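Local coordinates for protein GTP-sensing transcriptional pleiotropic repressor CodY (Clostridioides difficile, PDB 5N0L) that represses transcription in response to nutrient supply, with a GAF domain that binds isoleucine, the branched-chain amino acid whose presence it probably reports, at residues 115-120 with 129-134; 43-48 with 56-61; 78-83 with 103-108; 61-66 with 108-113. One frame throughout, in Å; residues are numbered along the deposited sequence.

Contact 1 of 4, residues 115-120 with 129-134; sequences TTVVPI and TLVLSR. With ILE (isoleucine), chain G.
T129, L130 and T115 bury the most surface in this β hairpin, in which segments 115-120 and 129-134 form two adjacent antiparallel strands of the GAF-domain sheet. Their axes pass 4.6 Å apart at 163°. L130 supplies the regular part of the ladder. It forms a hydrogen-bonded pair with V118, and V118 N reaches L130 O at 2.8 Å in an almost straight bond (175°), answered by L130 N to V118 O. T116 and L132 repeat the exchange two residues along. On the L130 face, where V118, T116 and L132 also lie, I120 folds its CD1 against L130 CB at 4.1 Å, and helices 30-40 and 141-158 cover the layer.

The other face belongs to T129, V117, V131, T115 and S133. T129 holds its CG2 anti to the backbone N, which aims the methyl at the neighbouring strand. There it meets V117 CG1 at 3.3 Å, tighter than an ordinary van der Waals contact, while its hydroxyl is bonded to R126. At the far end T115 divides its work between two branches. CG2 packs on V131 CG1 at 3.9 Å, and OG1 is hydrogen-bonded to S133 OG at 3.0 Å, so that the two buried hydroxyls share one hydrogen bond.

This end of the hairpin is where the sheet becomes the floor of a ligand pocket. S133 has OG anti to its backbone N (chi1 -176°), beside T115, and its CB rests 3.6 Å from CG2 of the bound isoleucine.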
# COMPACT_ATOMS: atom_id res chain seq x y z
N THR A 115 -27.57 -4.44 -25.13
CA THR A 115 -26.77 -3.94 -24.00
C THR A 115 -26.78 -4.92 -22.82
O THR A 115 -27.85 -5.43 -22.42
CB THR A 115 -27.35 -2.55 -23.58
OG1 THR A 115 -27.23 -1.67 -24.71
CG2 THR A 115 -26.50 -2.05 -22.32
N THR A 116 -25.60 -5.23 -22.32
CA THR A 116 -25.41 -6.02 -21.16
C THR A 116 -24.84 -5.18 -20.00
O THR A 116 -23.86 -4.43 -20.20
CB THR A 116 -24.52 -7.20 -21.52
OG1 THR A 116 -25.30 -8.05 -22.44
CG2 THR A 116 -24.08 -8.00 -20.28
N VAL A 117 -25.41 -5.37 -18.85
CA VAL A 117 -25.05 -4.61 -17.61
C VAL A 117 -24.65 -5.57 -16.51
O VAL A 117 -25.44 -6.49 -16.07
CB VAL A 117 -26.22 -3.73 -17.18
CG1 VAL A 117 -25.79 -2.85 -15.97
CG2 VAL A 117 -26.76 -2.89 -18.34
N VAL A 118 -23.38 -5.44 -16.15
CA VAL A 118 -22.75 -6.34 -15.20
C VAL A 118 -22.36 -5.59 -13.94
O VAL A 118 -21.46 -4.70 -14.04
CB VAL A 118 -21.52 -7.02 -15.76
CG1 VAL A 118 -20.97 -8.05 -14.76
CG2 VAL A 118 -21.87 -7.65 -17.12
N PRO A 119 -22.94 -6.01 -12.80
CA PRO A 119 -22.47 -5.38 -11.53
C PRO A 119 -21.01 -5.67 -11.26
O PRO A 119 -20.49 -6.77 -11.47
CB PRO A 119 -23.36 -6.01 -10.47
CG PRO A 119 -24.66 -6.33 -11.20
CD PRO A 119 -24.20 -6.76 -12.58
N ILE A 120 -20.29 -4.67 -10.71
CA ILE A 120 -18.92 -4.84 -10.31
C ILE A 120 -18.94 -4.88 -8.79
O ILE A 120 -19.35 -3.90 -8.12
CB ILE A 120 -18.01 -3.70 -10.79
CG1 ILE A 120 -17.92 -3.66 -12.31
CG2 ILE A 120 -16.65 -3.79 -10.15
CD1 ILE A 120 -17.20 -2.50 -13.03
N THR A 129 -20.24 -0.62 -12.13
CA THR A 129 -20.98 -1.32 -13.21
C THR A 129 -20.20 -1.33 -14.46
O THR A 129 -19.53 -0.41 -14.84
CB THR A 129 -22.37 -0.63 -13.42
OG1 THR A 129 -23.07 -0.47 -12.18
CG2 THR A 129 -23.32 -1.42 -14.31
N LEU A 130 -20.23 -2.50 -15.16
CA LEU A 130 -19.64 -2.64 -16.45
C LEU A 130 -20.83 -2.68 -17.42
O LEU A 130 -21.77 -3.48 -17.24
CB LEU A 130 -18.79 -3.93 -16.51
CG LEU A 130 -18.21 -4.23 -17.84
CD1 LEU A 130 -17.07 -3.39 -18.34
CD2 LEU A 130 -17.66 -5.71 -17.83
N VAL A 131 -20.81 -1.83 -18.42
CA VAL A 131 -21.85 -1.68 -19.44
C VAL A 131 -21.24 -1.91 -20.81
O VAL A 131 -20.17 -1.39 -21.19
CB VAL A 131 -22.54 -0.29 -19.40
CG1 VAL A 131 -23.61 -0.23 -20.45
CG2 VAL A 131 -23.14 -0.03 -18.05
N LEU A 132 -21.85 -2.87 -21.57
CA LEU A 132 -21.32 -3.27 -22.83
C LEU A 132 -22.46 -3.20 -23.82
O LEU A 132 -23.58 -3.56 -23.48
CB LEU A 132 -20.81 -4.72 -22.82
CG LEU A 132 -19.73 -4.94 -21.77
CD1 LEU A 132 -20.17 -6.06 -20.89
CD2 LEU A 132 -18.38 -5.25 -22.31
N SER A 133 -22.19 -2.62 -24.98
CA SER A 133 -23.25 -2.36 -25.94
C SER A 133 -22.82 -2.42 -27.37
O SER A 133 -21.76 -1.99 -27.70
CB SER A 133 -23.90 -1.04 -25.64
OG SER A 133 -25.00 -0.73 -26.47
N ARG A 134 -23.63 -3.09 -28.25
CA ARG A 134 -23.26 -3.23 -29.63
C ARG A 134 -24.50 -3.47 -30.50
O ARG A 134 -25.60 -3.81 -30.02
CB ARG A 134 -22.20 -4.34 -29.81
CG ARG A 134 -22.87 -5.74 -29.60
CD ARG A 134 -21.79 -6.74 -29.61
NE ARG A 134 -22.30 -8.16 -29.53
CZ ARG A 134 -21.51 -9.19 -29.27
NH1 ARG A 134 -20.20 -9.07 -29.10
NH2 ARG A 134 -22.07 -10.48 -29.29
N ILE G . -25.65 5.10 -25.14
CA ILE G . -24.92 3.87 -24.73
C ILE G . -24.28 3.23 -25.94
O ILE G . -24.98 3.01 -26.93
CB ILE G . -25.85 2.92 -24.01
CG1 ILE G . -26.30 3.56 -22.70
CG2 ILE G . -25.14 1.66 -23.63
CD1 ILE G . -25.28 3.53 -21.57
OXT ILE G . -23.09 3.04 -25.91

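Contact 2 of 4, residues 43-48 with 56-61; sequences NVYVVS and LHLNDV. With ILE (isoleucine), chain G.
A β hairpin at the margin of the GAF sheet joins N43, V44 and Y45 to L56, H57 and the loop that follows, and this loop is pinned by a side-chain amide. Strand 43-48 lies between the edge strand 53-57 and strand 125-134. V44 and H57 form the hydrogen-bonded pair, with V44 N to H57 O and H57 N to V44 O both at 2.9 Å.

Beyond H57 the strand pairing stops and N43 takes over. With CG anti to the carbonyl carbon (chi1 -76°), its amide swings under the departing chain. N43 OD1 accepts D60 N at 2.8 Å in a nearly straight bond. N43 ND2 returns a longer bond to D60 O, which lies in the amide plane, and gives another to OXT of the bound isoleucine at 2.9 Å (176°). L58 lays CD2 obliquely over N43 CG at 3.8 Å. D60 is steadied in turn by N59 ND2, which approaches D60 OD2 from above the carboxylate plane, and by a water on the same oxygen.

Two residues on from N43, Y45 runs alongside L56, whose CD1 sits 3.5 Å from Y45 CD2. The phenol brings its OH to the ligand, donating to OXT at 2.6 Å with that oxygen in the ring plane, and accepts a bond from S65 N. F77 meets the ring edge-to-face.

Two neutral donors thus grip one carboxylate oxygen. Because the N43 amide is bonded through both its oxygen and its nitrogen, its flip state is fixed, and loop shape and ligand recognition are tied together.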
# COMPACT_ATOMS: atom_id res chain seq x y z
N ASN A 43 -19.17 -0.88 -27.47
CA ASN A 43 -18.90 0.26 -26.46
C ASN A 43 -18.84 -0.35 -25.11
O ASN A 43 -19.72 -1.10 -24.76
CB ASN A 43 -20.06 1.25 -26.54
CG ASN A 43 -20.02 2.16 -27.78
OD1 ASN A 43 -19.08 2.08 -28.61
ND2 ASN A 43 -21.03 3.10 -27.88
N VAL A 44 -17.83 -0.01 -24.32
CA VAL A 44 -17.61 -0.50 -22.99
C VAL A 44 -17.45 0.74 -22.03
O VAL A 44 -16.56 1.58 -22.29
CB VAL A 44 -16.31 -1.25 -22.95
CG1 VAL A 44 -15.98 -1.86 -21.65
CG2 VAL A 44 -16.37 -2.39 -24.07
N TYR A 45 -18.22 0.69 -21.01
CA TYR A 45 -18.10 1.67 -19.89
C TYR A 45 -17.86 1.01 -18.58
O TYR A 45 -18.63 0.08 -18.18
CB TYR A 45 -19.37 2.44 -19.85
CG TYR A 45 -19.92 3.03 -21.08
CD1 TYR A 45 -20.76 2.28 -21.98
CD2 TYR A 45 -19.72 4.35 -21.44
CE1 TYR A 45 -21.31 2.78 -23.06
CE2 TYR A 45 -20.28 4.90 -22.55
CZ TYR A 45 -21.10 4.18 -23.38
OH TYR A 45 -21.69 4.70 -24.51
N VAL A 46 -16.77 1.40 -17.89
CA VAL A 46 -16.52 0.95 -16.55
C VAL A 46 -16.92 2.15 -15.67
O VAL A 46 -16.23 3.15 -15.79
CB VAL A 46 -15.08 0.63 -16.38
CG1 VAL A 46 -14.76 0.24 -15.00
CG2 VAL A 46 -14.67 -0.56 -17.32
N VAL A 47 -17.93 1.98 -14.85
CA VAL A 47 -18.56 3.10 -14.19
C VAL A 47 -18.56 2.85 -12.69
O VAL A 47 -19.07 1.83 -12.18
CB VAL A 47 -20.04 3.23 -14.67
CG1 VAL A 47 -20.62 4.54 -14.04
CG2 VAL A 47 -20.16 3.38 -16.16
N SER A 48 -18.03 3.80 -11.86
CA SER A 48 -18.06 3.62 -10.44
C SER A 48 -19.53 3.69 -9.92
O SER A 48 -20.44 4.14 -10.64
CB SER A 48 -17.20 4.75 -9.74
OG SER A 48 -17.97 5.93 -9.85
N LEU A 56 -13.24 3.51 -20.56
CA LEU A 56 -14.10 3.78 -21.71
C LEU A 56 -13.48 3.29 -22.95
O LEU A 56 -12.33 3.51 -23.16
CB LEU A 56 -14.30 5.29 -21.84
CG LEU A 56 -15.18 5.76 -22.98
CD1 LEU A 56 -16.63 5.35 -22.86
CD2 LEU A 56 -15.13 7.32 -23.07
N HIS A 57 -14.29 2.59 -23.79
CA HIS A 57 -13.94 2.32 -25.16
C HIS A 57 -15.15 2.50 -26.03
O HIS A 57 -16.28 2.00 -25.71
CB HIS A 57 -13.56 0.85 -25.38
CG HIS A 57 -13.24 0.56 -26.82
ND1 HIS A 57 -12.10 0.98 -27.49
CD2 HIS A 57 -14.06 0.00 -27.76
CE1 HIS A 57 -12.20 0.56 -28.76
NE2 HIS A 57 -13.40 0.02 -28.94
N LEU A 58 -14.99 3.17 -27.15
CA LEU A 58 -16.15 3.45 -28.07
C LEU A 58 -15.95 2.85 -29.44
O LEU A 58 -15.17 3.34 -30.24
CB LEU A 58 -16.42 5.00 -28.20
CG LEU A 58 -16.86 5.67 -26.89
CD1 LEU A 58 -16.85 7.22 -27.15
CD2 LEU A 58 -18.22 5.16 -26.35
N ASN A 59 -16.64 1.74 -29.70
CA ASN A 59 -16.74 1.20 -31.04
C ASN A 59 -17.63 2.06 -31.95
O ASN A 59 -17.38 2.14 -33.13
CB ASN A 59 -17.33 -0.25 -30.87
CG ASN A 59 -17.32 -1.01 -32.20
OD1 ASN A 59 -16.28 -1.51 -32.58
ND2 ASN A 59 -18.46 -1.06 -32.95
N ASP A 60 -18.66 2.69 -31.36
CA ASP A 60 -19.62 3.51 -32.03
C ASP A 60 -19.63 4.90 -31.29
O ASP A 60 -20.35 5.08 -30.35
CB ASP A 60 -20.97 2.91 -32.01
CG ASP A 60 -20.93 1.48 -32.71
OD1 ASP A 60 -20.99 1.51 -33.94
OD2 ASP A 60 -20.72 0.46 -31.99
N VAL A 61 -18.74 5.78 -31.72
CA VAL A 61 -18.49 7.07 -30.98
C VAL A 61 -19.74 7.94 -30.79
O VAL A 61 -19.96 8.54 -29.69
CB VAL A 61 -17.32 7.84 -31.63
CG1 VAL A 61 -17.16 9.28 -31.01
CG2 VAL A 61 -15.97 7.13 -31.50
N ILE G . -25.65 5.10 -25.14
CA ILE G . -24.92 3.87 -24.73
C ILE G . -24.28 3.23 -25.94
O ILE G . -24.98 3.01 -26.93
CB ILE G . -25.85 2.92 -24.01
CG1 ILE G . -26.30 3.56 -22.70
CG2 ILE G . -25.14 1.66 -23.63
CD1 ILE G . -25.28 3.53 -21.57
OXT ILE G . -23.09 3.04 -25.91
O HOH W 1 -21.80 0.20 -29.48

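Contact 3 of 4, residues 78-83 with 103-108; sequences SDEYTQ and IFPEEH. With ILE (isoleucine), chain G.
Y81, in the first turn of helix 79-85, lies beside F104, their CA atoms 5.9 Å apart, where the GAF domain closes over its ligand with a helix start and a loop. S78 is the N-cap, its OG accepting from Y81 N at 3.0 Å, and the loop folds into a type I β turn from F104 to E107.

The Y81 and F104 side chains cross at about a right angle. The two rings make a T-shaped (edge-to-face) pair, with the edge of F104 directed at the face of Y81, centroids 5.1 Å apart and planes at 64°. P105 slides past in the opposite direction, placing CD 3.7 Å from Y81 CE1. Farther out, the carboxylates of E80 and E106 are like charges bridged by a water that donates to E80 OE1 and E106 OE2, which probably eases their proximity.

The Y81 hydroxyl is gripped twice at the ring edge. It accepts from E106 N at 3.0 Å, a bent bond (138°), and donates to E107 OE2 at 2.7 Å, on that oxygen's anti lone pair. E107, its chain bent at chi2 (-55°), divides its two oxygens, OE2 taking the tyrosine and OE1 the ligand. F104 has I103 CG2 over one face and the ligand CD1 over the other, while E107 OE1, also salt-bridged to R110, accepts from the isoleucine N at 2.9 Å.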
# COMPACT_ATOMS: atom_id res chain seq x y z
N SER A 78 -25.02 10.40 -16.35
CA SER A 78 -26.06 11.32 -15.81
C SER A 78 -26.53 10.71 -14.51
O SER A 78 -26.29 9.54 -14.23
CB SER A 78 -27.25 11.46 -16.73
OG SER A 78 -28.01 10.17 -16.79
N ASP A 79 -27.08 11.49 -13.63
CA ASP A 79 -27.59 10.98 -12.42
C ASP A 79 -28.66 9.87 -12.65
O ASP A 79 -28.68 8.93 -11.90
CB ASP A 79 -28.20 12.10 -11.55
CG ASP A 79 -28.57 11.57 -10.14
OD1 ASP A 79 -27.67 11.07 -9.31
OD2 ASP A 79 -29.76 11.64 -9.85
N GLU A 80 -29.54 10.05 -13.62
CA GLU A 80 -30.59 9.05 -13.91
C GLU A 80 -29.94 7.71 -14.31
O GLU A 80 -30.38 6.65 -13.80
CB GLU A 80 -31.50 9.55 -15.00
CG GLU A 80 -32.55 8.58 -15.51
CD GLU A 80 -33.87 9.19 -15.86
OE1 GLU A 80 -33.83 10.13 -16.65
OE2 GLU A 80 -34.95 8.68 -15.43
N TYR A 81 -28.94 7.76 -15.17
CA TYR A 81 -28.24 6.50 -15.58
C TYR A 81 -27.49 5.89 -14.42
O TYR A 81 -27.50 4.67 -14.22
CB TYR A 81 -27.31 6.73 -16.76
CG TYR A 81 -27.96 6.86 -18.14
CD1 TYR A 81 -29.29 7.26 -18.32
CD2 TYR A 81 -27.25 6.54 -19.30
CE1 TYR A 81 -29.85 7.35 -19.59
CE2 TYR A 81 -27.84 6.59 -20.60
CZ TYR A 81 -29.13 7.00 -20.73
OH TYR A 81 -29.76 7.04 -21.96
N THR A 82 -26.83 6.73 -13.60
CA THR A 82 -26.14 6.30 -12.47
C THR A 82 -27.00 5.55 -11.49
O THR A 82 -26.54 4.49 -11.02
CB THR A 82 -25.46 7.55 -11.79
OG1 THR A 82 -24.56 8.13 -12.76
CG2 THR A 82 -24.73 7.13 -10.53
N GLN A 83 -28.19 6.12 -11.15
CA GLN A 83 -29.23 5.55 -10.25
C GLN A 83 -29.79 4.24 -10.82
O GLN A 83 -29.96 3.21 -9.98
CB GLN A 83 -30.20 6.46 -9.64
CG GLN A 83 -29.41 7.61 -8.91
CD GLN A 83 -28.36 7.26 -7.89
OE1 GLN A 83 -28.55 6.39 -6.98
NE2 GLN A 83 -27.24 8.04 -7.91
N ILE A 103 -34.18 1.45 -18.13
CA ILE A 103 -32.89 1.71 -17.48
C ILE A 103 -32.14 2.94 -18.04
O ILE A 103 -31.53 3.73 -17.23
CB ILE A 103 -31.96 0.48 -17.66
CG1 ILE A 103 -32.63 -0.72 -16.95
CG2 ILE A 103 -30.61 0.77 -17.04
CD1 ILE A 103 -32.37 -2.02 -17.65
N PHE A 104 -32.17 3.13 -19.33
CA PHE A 104 -31.38 4.18 -20.01
C PHE A 104 -32.37 4.99 -20.80
O PHE A 104 -32.57 4.77 -22.02
CB PHE A 104 -30.30 3.57 -20.89
CG PHE A 104 -29.34 2.73 -20.18
CD1 PHE A 104 -28.43 3.22 -19.24
CD2 PHE A 104 -29.25 1.34 -20.50
CE1 PHE A 104 -27.53 2.43 -18.62
CE2 PHE A 104 -28.36 0.52 -19.85
CZ PHE A 104 -27.46 1.02 -18.91
N PRO A 105 -32.97 6.04 -20.14
CA PRO A 105 -34.11 6.65 -20.83
C PRO A 105 -33.88 7.52 -22.03
O PRO A 105 -34.86 7.89 -22.68
CB PRO A 105 -34.79 7.46 -19.73
CG PRO A 105 -34.56 6.71 -18.54
CD PRO A 105 -33.18 6.14 -18.68
N GLU A 106 -32.61 7.83 -22.33
CA GLU A 106 -32.26 8.70 -23.42
C GLU A 106 -31.81 7.96 -24.64
O GLU A 106 -31.09 8.51 -25.51
CB GLU A 106 -31.10 9.65 -22.98
CG GLU A 106 -31.35 10.47 -21.74
CD GLU A 106 -32.67 11.15 -21.84
OE1 GLU A 106 -32.86 11.90 -22.84
OE2 GLU A 106 -33.54 10.89 -20.96
N GLU A 107 -32.20 6.71 -24.77
CA GLU A 107 -31.66 5.96 -25.84
C GLU A 107 -32.51 5.90 -27.09
O GLU A 107 -32.28 4.95 -27.95
CB GLU A 107 -31.35 4.51 -25.36
CG GLU A 107 -30.26 4.44 -24.34
CD GLU A 107 -28.97 5.08 -24.79
OE1 GLU A 107 -28.44 4.57 -25.81
OE2 GLU A 107 -28.50 6.11 -24.12
N HIS A 108 -33.38 6.88 -27.31
CA HIS A 108 -34.44 6.76 -28.35
C HIS A 108 -34.02 6.49 -29.84
O HIS A 108 -34.81 5.83 -30.62
CB HIS A 108 -35.53 7.84 -28.23
CG HIS A 108 -36.91 7.27 -28.08
ND1 HIS A 108 -37.45 6.39 -29.01
CD2 HIS A 108 -37.83 7.37 -27.09
CE1 HIS A 108 -38.65 5.99 -28.60
NE2 HIS A 108 -38.90 6.59 -27.45
N ILE G . -25.65 5.10 -25.14
CA ILE G . -24.92 3.87 -24.73
C ILE G . -24.28 3.23 -25.94
O ILE G . -24.98 3.01 -26.93
CB ILE G . -25.85 2.92 -24.01
CG1 ILE G . -26.30 3.56 -22.70
CG2 ILE G . -25.14 1.66 -23.63
CD1 ILE G . -25.28 3.53 -21.57
OXT ILE G . -23.09 3.04 -25.91
O HOH W 2 -32.01 10.16 -18.52

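Contact 4 of 4, residues 61-66 with 108-113; sequences VQDSSV and HGRLQK. With ILE (isoleucine), chain G.
K113 NZ stands between D63 and the bound isoleucine, donating to D63 OD2 at 2.8 Å in a salt bridge and to the ligand O at 2.7 Å. Loop 61-66 takes the other end of the amino acid: the ligand N donates to D63 O at 2.7 Å and also to S65 OG. The zwitterion is therefore read by a cation at its carboxylate and by uncharged oxygens from this loop at its ammonium group.

R110 also lines the pocket, its NE 3.4 Å from the ligand N. Its aliphatic part slides along D63 in the opposite direction, with CD 3.3 Å from D63 CG. A bend at chi3 (-73°) then turns the guanidinium so that D63 O lies over the centre of one face, 3.7 Å above its plane. R110 NH2 and D63 OD1 are too far apart for a salt bridge, and a water in the guanidinium plane links them, accepting from R110 NH2 at 3.0 Å and donating to D63 OD1. R110 finds its own ion pair in E107, and D63 OD2, which offers K113 its anti lone pair, has a second partner in Y135 OH. Bonds to both carboxylate oxygens should hold D63 against rotation.

Turns shape both segments: S64 OG accepts from V66 N, an ST turn, and a type I turn runs from R110 to K113. Loop 61-66 links strand 53-57 to strand 67-68, and loop 108-113 leads from helix 100-103 into strand 114-122; D63 and K113 both rest on N43 of strand 43-48.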
# COMPACT_ATOMS: atom_id res chain seq x y z
N VAL A 61 -18.74 5.78 -31.72
CA VAL A 61 -18.49 7.07 -30.98
C VAL A 61 -19.74 7.94 -30.79
O VAL A 61 -19.96 8.54 -29.69
CB VAL A 61 -17.32 7.84 -31.63
CG1 VAL A 61 -17.16 9.28 -31.01
CG2 VAL A 61 -15.97 7.13 -31.50
N GLN A 62 -20.63 7.93 -31.78
CA GLN A 62 -21.83 8.74 -31.75
C GLN A 62 -22.81 8.37 -30.69
O GLN A 62 -23.69 9.15 -30.36
CB GLN A 62 -22.52 8.84 -33.13
CG GLN A 62 -21.64 9.49 -34.21
CD GLN A 62 -21.48 11.00 -34.02
OE1 GLN A 62 -20.38 11.53 -33.72
NE2 GLN A 62 -22.60 11.72 -34.18
N ASP A 63 -22.77 7.11 -30.20
CA ASP A 63 -23.67 6.64 -29.19
C ASP A 63 -23.20 6.76 -27.75
O ASP A 63 -23.88 6.27 -26.85
CB ASP A 63 -23.88 5.02 -29.48
CG ASP A 63 -24.49 4.76 -30.83
OD1 ASP A 63 -24.92 5.70 -31.52
OD2 ASP A 63 -24.61 3.51 -31.14
N SER A 64 -22.10 7.52 -27.50
CA SER A 64 -21.58 7.64 -26.13
C SER A 64 -22.58 8.28 -25.23
O SER A 64 -23.20 9.27 -25.62
CB SER A 64 -20.32 8.44 -26.12
OG SER A 64 -19.93 8.50 -24.77
N SER A 65 -22.76 7.74 -24.05
CA SER A 65 -23.61 8.37 -23.02
C SER A 65 -22.77 9.16 -21.98
O SER A 65 -23.28 9.48 -20.93
CB SER A 65 -24.48 7.34 -22.28
OG SER A 65 -25.50 6.92 -23.15
N VAL A 66 -21.49 9.27 -22.23
CA VAL A 66 -20.56 9.97 -21.31
C VAL A 66 -20.89 11.44 -21.41
O VAL A 66 -21.17 12.00 -22.46
CB VAL A 66 -19.09 9.77 -21.65
CG1 VAL A 66 -18.22 10.48 -20.67
CG2 VAL A 66 -18.61 8.30 -21.53
N HIS A 108 -33.38 6.88 -27.31
CA HIS A 108 -34.44 6.76 -28.35
C HIS A 108 -34.02 6.49 -29.84
O HIS A 108 -34.81 5.83 -30.62
CB HIS A 108 -35.53 7.84 -28.23
CG HIS A 108 -36.91 7.27 -28.08
ND1 HIS A 108 -37.45 6.39 -29.01
CD2 HIS A 108 -37.83 7.37 -27.09
CE1 HIS A 108 -38.65 5.99 -28.60
NE2 HIS A 108 -38.90 6.59 -27.45
N GLY A 109 -32.83 6.93 -30.27
CA GLY A 109 -32.36 6.44 -31.63
C GLY A 109 -31.53 5.13 -31.65
O GLY A 109 -30.98 4.76 -32.70
N ARG A 110 -31.41 4.44 -30.52
CA ARG A 110 -30.38 3.38 -30.37
C ARG A 110 -31.04 2.13 -29.79
O ARG A 110 -30.44 1.37 -29.04
CB ARG A 110 -29.24 3.86 -29.44
CG ARG A 110 -28.47 5.05 -29.98
CD ARG A 110 -27.26 5.42 -29.14
NE ARG A 110 -27.55 6.07 -27.84
CZ ARG A 110 -27.36 7.37 -27.55
NH1 ARG A 110 -27.61 7.80 -26.33
NH2 ARG A 110 -26.95 8.23 -28.47
N LEU A 111 -32.30 1.89 -30.16
CA LEU A 111 -33.11 0.86 -29.49
C LEU A 111 -32.84 -0.47 -30.10
O LEU A 111 -33.23 -1.47 -29.48
CB LEU A 111 -34.62 1.15 -29.48
CG LEU A 111 -34.97 2.50 -28.75
CD1 LEU A 111 -36.48 2.73 -28.85
CD2 LEU A 111 -34.50 2.45 -27.29
N GLN A 112 -32.18 -0.48 -31.26
CA GLN A 112 -31.77 -1.77 -31.96
C GLN A 112 -30.51 -2.39 -31.36
O GLN A 112 -30.08 -3.47 -31.68
CB GLN A 112 -31.59 -1.64 -33.47
CG GLN A 112 -32.13 -0.43 -34.17
CD GLN A 112 -31.08 0.68 -34.22
OE1 GLN A 112 -30.30 0.73 -35.20
NE2 GLN A 112 -31.04 1.56 -33.16
N LYS A 113 -29.87 -1.75 -30.42
CA LYS A 113 -28.69 -2.28 -29.81
C LYS A 113 -28.99 -3.32 -28.72
O LYS A 113 -30.09 -3.43 -28.22
CB LYS A 113 -27.91 -1.11 -29.15
CG LYS A 113 -27.46 -0.16 -30.25
CD LYS A 113 -26.59 0.96 -29.70
CE LYS A 113 -25.20 0.51 -29.49
NZ LYS A 113 -24.21 1.58 -29.09
N ILE G . -25.65 5.10 -25.14
CA ILE G . -24.92 3.87 -24.73
C ILE G . -24.28 3.23 -25.94
O ILE G . -24.98 3.01 -26.93
CB ILE G . -25.85 2.92 -24.01
CG1 ILE G . -26.30 3.56 -22.70
CG2 ILE G . -25.14 1.66 -23.63
CD1 ILE G . -25.28 3.53 -21.57
OXT ILE G . -23.09 3.04 -25.91
O HOH W 3 -26.75 7.96 -31.44

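In the fold
All four contacts converge on one bound isoleucine. Contacts 1 and 2, centres about 9 Å apart, are hairpins that lie side by side in the same sheet, zipped together by T129 N to V47 O (2.7 Å) and S133 O to N43 N (2.8 Å), and they form the pocket floor. Contacts 3 and 4, centres about 11 Å apart, bring a helix start and loops over it; E107 and S65 come together there. Contact 4 also abuts contact 2 through Y45 OH and S65 N, whereas contacts 2 and 3 do not touch, their nearest atoms about 5 Å apart. F104 of contact 3 reaches T115 and V117 of contact 1. The ligand thus bonds to or touches segments distant in sequence, consistent with a sensing role.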